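Local coordinates for protein type VI secretion system component (PDB 2P5Z) that is a component of the type VI secretion system, structurally similar to the phage T4 tail proteins gp27 and gp5, and probably forms part of its needle-like injection device, at residues G35-L39 with L344-T349; M165-D171 with T419-G423. One frame throughout, in Å; residues are numbered along the deposited sequence.

Interaction 1 of 2, residues G35-L39 with L344-T349; sequences GREQL and LITGVT
E37 and V348 form the hydrogen-bonded pair of an antiparallel ladder of strands 35-38 and 344-349, whose axes come within 4.7 Å of each other at 171°. E37 N reaches V348 O at 3.1 Å and V348 N returns to E37 O at 2.9 Å. Beyond the end of the first strand, L39 N still bonds to T346 O at 3.0 Å. T346 and G347 together face T363 of the next strand, making a classic beta bulge.

The E37 and V348 side chains lie alongside each other on one face, CB of E37 3.8 Å from CG2 of V348. The glutamate chain is extended (chi2 170°), which carries its carboxylate past the valine methyl to R85 and Y45. R36 and T349 occupy the other face, where R36 pairs with D46. At the far end, L39 CD1 meets L344 CD1 at 3.9 Å and also packs over the backbone of T346 and I345.

This pairing brings two distant parts of the chain together in the beta framework of the phage baseplate hub-like region. Main-chain bonds supply its polar grip, whereas the buried E37 carboxylate is satisfied from strands beyond the pair, an arginine partner being consistent with an ionised acid.

Interaction 2 of 2, residues M165-D171 with T419-G423; sequences MQYGEDD and TWKPG
K421 NZ donates to Q166 OE1 at 2.9 Å, the hydrogen bond that ties the loop 419-423 of the injector OB-domain region to the end of strand 161-166 in the baseplate hub-like region. The ammonium sits above the carbonyl plane of the glutamine, 43° out of it, and the two side chains cross at about a right angle. A longer salt bridge, 3.6 Å from K421 NZ to D171 OD1, adds a second, weaker attraction. Y126 also hydrogen-bonds to the lysine nitrogen.

Both N-H groups of the Q166 amide are directed back into its own segment. NE2 gives one bond to D171 OD1 at 3.0 Å, almost straight at 174°, and another to E169 O, also at 3.0 Å. Both acceptors lie close to the amide plane, so the pair fixes the rotation of the group and presents OE1 to the lysine. CG of Q166 stands anti to the backbone N (chi1 168°) and the chain is extended beyond it, spanning the inside of the loop 167-170. D170 ends that loop as the N-cap of helix 171-182. D171, at the helix start, has its other oxygen bonded to H143, and together these partners would be expected to favour a charged carboxylate.

Farther out the contact becomes apolar. The W420 indole projects towards M165 and Y167, while I125 of strand 124-127 also touches both M165 and W420. On the tyrosine side, W420 CH2 approaches the ring edge, 4.2 Å from Y167 CD2. The methionine chain bends at its thioether, bringing the terminal methyl CE to the indole edge, 3.5 Å from W420 CH2.

How the interactions relate
Both contacts are largely buried, but they join different levels of the fold. Interaction 1 pairs two strands within the baseplate hub-like region, whereas interaction 2 links that region to a loop of the OB-domain region, so the two share no helix or strand. Their centres lie 30 Å apart on opposite sides of the chain's centre, and their nearest atoms are about 14 Å apart. Along the sequence their segments alternate. The chemistry follows the setting: regular backbone bonding serves the ladder of interaction 1, while interaction 2, whose loop has no regular structure, relies on side chains, combining a charged and amide cluster with aromatic and thioether packing.

Interaction 1 of 2, residues G35-L39 with L344-T349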
loop_
_atom_site.group_PDB
_atom_site.type_symbol
_atom_site.label_atom_id
_atom_site.label_comp_id
_atom_site.label_asym_id
_atom_site.label_seq_id
_atom_site.Cartn_x
_atom_site.Cartn_y
_atom_site.Cartn_z
ATOM N N GLY A 35 8.680 -7.514 22.103
ATOM C CA GLY A 35 9.628 -6.476 21.701
ATOM C C GLY A 35 10.199 -6.653 20.292
ATOM O O GLY A 35 10.293 -7.768 19.792
ATOM N N ARG A 36 10.567 -5.541 19.648
ATOM C CA ARG A 36 11.206 -5.540 18.321
ATOM C C ARG A 36 12.361 -4.543 18.320
ATOM O O ARG A 36 12.205 -3.393 18.701
ATOM C CB ARG A 36 10.193 -5.212 17.216
ATOM C CG ARG A 36 9.213 -6.372 16.887
ATOM C CD ARG A 36 7.697 -5.970 16.884
ATOM N NE ARG A 36 7.291 -5.193 18.071
ATOM C CZ ARG A 36 6.032 -5.013 18.477
ATOM N NH1 ARG A 36 5.771 -4.280 19.554
ATOM N NH2 ARG A 36 5.033 -5.563 17.805
ATOM N N GLU A 37 13.537 -5.022 17.958
ATOM C CA GLU A 37 14.707 -4.210 17.809
ATOM C C GLU A 37 15.280 -4.550 16.447
ATOM O O GLU A 37 15.228 -5.692 16.003
ATOM C CB GLU A 37 15.747 -4.524 18.884
ATOM C CG GLU A 37 15.271 -4.263 20.308
ATOM C CD GLU A 37 16.215 -4.793 21.390
ATOM O OE1 GLU A 37 17.424 -4.450 21.377
ATOM O OE2 GLU A 37 15.732 -5.539 22.271
ATOM N N GLN A 38 15.837 -3.543 15.794
ATOM C CA GLN A 38 16.401 -3.669 14.468
ATOM C C GLN A 38 17.300 -2.473 14.234
ATOM O O GLN A 38 16.987 -1.368 14.667
ATOM C CB GLN A 38 15.275 -3.686 13.448
ATOM C CG GLN A 38 15.666 -4.071 12.046
ATOM C CD GLN A 38 14.492 -3.889 11.119
ATOM O OE1 GLN A 38 13.360 -3.714 11.574
ATOM N NE2 GLN A 38 14.749 -3.894 9.820
ATOM N N LEU A 39 18.428 -2.714 13.580
ATOM C CA LEU A 39 19.333 -1.669 13.127
ATOM C C LEU A 39 18.626 -0.602 12.296
ATOM O O LEU A 39 17.726 -0.920 11.514
ATOM C CB LEU A 39 20.419 -2.295 12.279
ATOM C CG LEU A 39 21.388 -3.187 13.043
ATOM C CD1 LEU A 39 22.430 -3.727 12.077
ATOM C CD2 LEU A 39 22.048 -2.396 14.169
ATOM N N LEU A 344 26.413 -11.006 11.802
ATOM C CA LEU A 344 26.083 -9.716 12.392
ATOM C C LEU A 344 24.593 -9.671 12.561
ATOM O O LEU A 344 23.863 -9.819 11.589
ATOM C CB LEU A 344 26.538 -8.575 11.484
ATOM C CG LEU A 344 26.397 -7.092 11.884
ATOM C CD1 LEU A 344 25.092 -6.466 11.392
ATOM C CD2 LEU A 344 26.615 -6.836 13.389
ATOM N N ILE A 345 24.152 -9.456 13.793
ATOM C CA ILE A 345 22.735 -9.393 14.096
ATOM C C ILE A 345 22.167 -8.075 13.619
ATOM O O ILE A 345 22.608 -7.014 14.062
ATOM C CB ILE A 345 22.476 -9.479 15.608
ATOM C CG1 ILE A 345 23.212 -10.679 16.228
ATOM C CG2 ILE A 345 20.962 -9.470 15.896
ATOM C CD1 ILE A 345 22.740 -12.057 15.745
ATOM N N THR A 346 21.190 -8.160 12.720
ATOM C CA THR A 346 20.507 -6.990 12.203
ATOM C C THR A 346 19.182 -6.738 12.900
ATOM O O THR A 346 18.685 -5.619 12.869
ATOM C CB THR A 346 20.238 -7.102 10.696
ATOM O OG1 THR A 346 19.360 -8.208 10.442
ATOM C CG2 THR A 346 21.543 -7.306 9.938
ATOM N N GLY A 347 18.594 -7.768 13.507
ATOM C CA GLY A 347 17.268 -7.628 14.096
ATOM C C GLY A 347 16.938 -8.738 15.075
ATOM O O GLY A 347 17.463 -9.834 14.943
ATOM N N VAL A 348 16.114 -8.440 16.088
ATOM C CA VAL A 348 15.556 -9.451 16.990
ATOM C C VAL A 348 14.065 -9.211 17.268
ATOM O O VAL A 348 13.613 -8.073 17.369
ATOM C CB VAL A 348 16.305 -9.564 18.354
ATOM C CG1 VAL A 348 17.773 -9.929 18.178
ATOM C CG2 VAL A 348 16.191 -8.288 19.156
ATOM N N THR A 349 13.292 -10.287 17.358
ATOM C CA THR A 349 11.937 -10.222 17.915
ATOM C C THR A 349 12.004 -10.935 19.269
ATOM O O THR A 349 12.776 -11.852 19.446
ATOM C CB THR A 349 10.902 -10.818 16.952
ATOM O OG1 THR A 349 10.962 -10.090 15.724
ATOM C CG2 THR A 349 9.479 -10.702 17.483
#

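Interaction 2 of 2, residues M165-D171 with T419-G423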
loop_
_atom_site.group_PDB
_atom_site.type_symbol
_atom_site.label_atom_id
_atom_site.label_comp_id
_atom_site.label_asym_id
_atom_site.label_seq_id
_atom_site.Cartn_x
_atom_site.Cartn_y
_atom_site.Cartn_z
ATOM N N MET A 165 16.704 19.751 0.826
ATOM C CA MET A 165 15.310 20.046 1.170
ATOM C C MET A 165 14.600 18.924 1.968
ATOM O O MET A 165 14.674 17.741 1.617
ATOM C CB MET A 165 14.512 20.315 -0.111
ATOM C CG MET A 165 13.299 21.190 0.121
ATOM S SD MET A 165 12.221 21.404 -1.314
ATOM C CE MET A 165 11.786 23.088 -1.034
ATOM N N GLN A 166 13.907 19.312 3.029
ATOM C CA GLN A 166 12.943 18.446 3.701
ATOM C C GLN A 166 11.553 18.976 3.358
ATOM O O GLN A 166 11.183 20.078 3.758
ATOM C CB GLN A 166 13.159 18.474 5.220
ATOM C CG GLN A 166 12.045 17.847 6.054
ATOM C CD GLN A 166 12.375 17.771 7.547
ATOM O OE1 GLN A 166 13.386 18.307 8.008
ATOM N NE2 GLN A 166 11.509 17.110 8.306
ATOM N N TYR A 167 10.790 18.212 2.589
ATOM C CA TYR A 167 9.434 18.630 2.238
ATOM C C TYR A 167 8.457 17.458 2.401
ATOM O O TYR A 167 8.669 16.383 1.832
ATOM C CB TYR A 167 9.401 19.203 0.812
ATOM C CG TYR A 167 8.052 19.753 0.378
ATOM C CD1 TYR A 167 7.122 18.960 -0.313
ATOM C CD2 TYR A 167 7.697 21.053 0.673
ATOM C CE1 TYR A 167 5.889 19.460 -0.699
ATOM C CE2 TYR A 167 6.463 21.563 0.299
ATOM C CZ TYR A 167 5.569 20.772 -0.394
ATOM O OH TYR A 167 4.351 21.313 -0.764
ATOM N N GLY A 168 7.387 17.688 3.162
ATOM C CA GLY A 168 6.354 16.670 3.432
ATOM C C GLY A 168 6.887 15.375 4.038
ATOM O O GLY A 168 6.539 14.291 3.595
ATOM N N GLU A 169 7.771 15.502 5.019
ATOM C CA GLU A 169 8.455 14.376 5.622
ATOM C C GLU A 169 8.571 14.683 7.108
ATOM O O GLU A 169 8.963 15.790 7.489
ATOM C CB GLU A 169 9.869 14.217 5.051
ATOM C CG GLU A 169 10.003 13.488 3.713
ATOM C CD GLU A 169 11.465 13.434 3.223
ATOM O OE1 GLU A 169 12.140 14.485 3.188
ATOM O OE2 GLU A 169 11.957 12.347 2.864
ATOM N N ASP A 170 8.225 13.727 7.957
ATOM C CA ASP A 170 8.445 13.904 9.382
ATOM C C ASP A 170 9.949 13.808 9.620
ATOM O O ASP A 170 10.693 13.302 8.760
ATOM C CB ASP A 170 7.681 12.849 10.193
ATOM C CG ASP A 170 8.067 11.425 9.809
ATOM O OD1 ASP A 170 8.985 10.855 10.431
ATOM O OD2 ASP A 170 7.497 10.887 8.840
ATOM N N ASP A 171 10.405 14.289 10.770
ATOM C CA ASP A 171 11.837 14.306 11.040
ATOM C C ASP A 171 12.472 12.924 10.972
ATOM O O ASP A 171 13.572 12.806 10.444
ATOM C CB ASP A 171 12.147 14.970 12.383
ATOM C CG ASP A 171 11.917 16.475 12.372
ATOM O OD1 ASP A 171 11.890 17.072 11.279
ATOM O OD2 ASP A 171 11.768 17.062 13.470
ATOM N N THR A 419 4.756 26.659 7.778
ATOM C CA THR A 419 5.137 25.274 7.531
ATOM C C THR A 419 6.653 25.150 7.364
ATOM O O THR A 419 7.186 24.048 7.248
ATOM C CB THR A 419 4.418 24.720 6.284
ATOM O OG1 THR A 419 4.671 25.577 5.163
ATOM C CG2 THR A 419 2.916 24.659 6.522
ATOM N N TRP A 420 7.331 26.294 7.366
ATOM C CA TRP A 420 8.773 26.358 7.180
ATOM C C TRP A 420 9.492 26.688 8.481
ATOM O O TRP A 420 9.088 27.601 9.198
ATOM C CB TRP A 420 9.134 27.361 6.067
ATOM C CG TRP A 420 8.602 26.914 4.738
ATOM C CD1 TRP A 420 7.368 27.189 4.218
ATOM C CD2 TRP A 420 9.259 26.069 3.786
ATOM N NE1 TRP A 420 7.226 26.579 2.987
ATOM C CE2 TRP A 420 8.371 25.883 2.705
ATOM C CE3 TRP A 420 10.515 25.470 3.735
ATOM C CZ2 TRP A 420 8.691 25.101 1.594
ATOM C CZ3 TRP A 420 10.839 24.687 2.620
ATOM C CH2 TRP A 420 9.922 24.504 1.578
ATOM N N LYS A 421 10.541 25.923 8.786
ATOM C CA LYS A 421 11.414 26.203 9.922
ATOM C C LYS A 421 12.089 27.574 9.757
ATOM O O LYS A 421 12.481 27.936 8.643
ATOM C CB LYS A 421 12.460 25.091 10.077
ATOM C CG LYS A 421 11.891 23.766 10.590
ATOM C CD LYS A 421 12.954 22.666 10.653
ATOM C CE LYS A 421 12.329 21.268 10.633
ATOM N NZ LYS A 421 13.321 20.224 10.245
ATOM N N PRO A 422 12.186 28.350 10.857
ATOM C CA PRO A 422 12.770 29.695 10.882
ATOM C C PRO A 422 14.171 29.771 10.287
ATOM O O PRO A 422 15.076 29.052 10.720
ATOM C CB PRO A 422 12.834 30.021 12.377
ATOM C CG PRO A 422 11.745 29.215 12.986
ATOM C CD PRO A 422 11.696 27.945 12.190
ATOM N N GLY A 423 14.329 30.623 9.275
ATOM C CA GLY A 423 15.618 30.818 8.605
ATOM C C GLY A 423 16.004 29.676 7.686
ATOM O O GLY A 423 17.149 29.585 7.230
#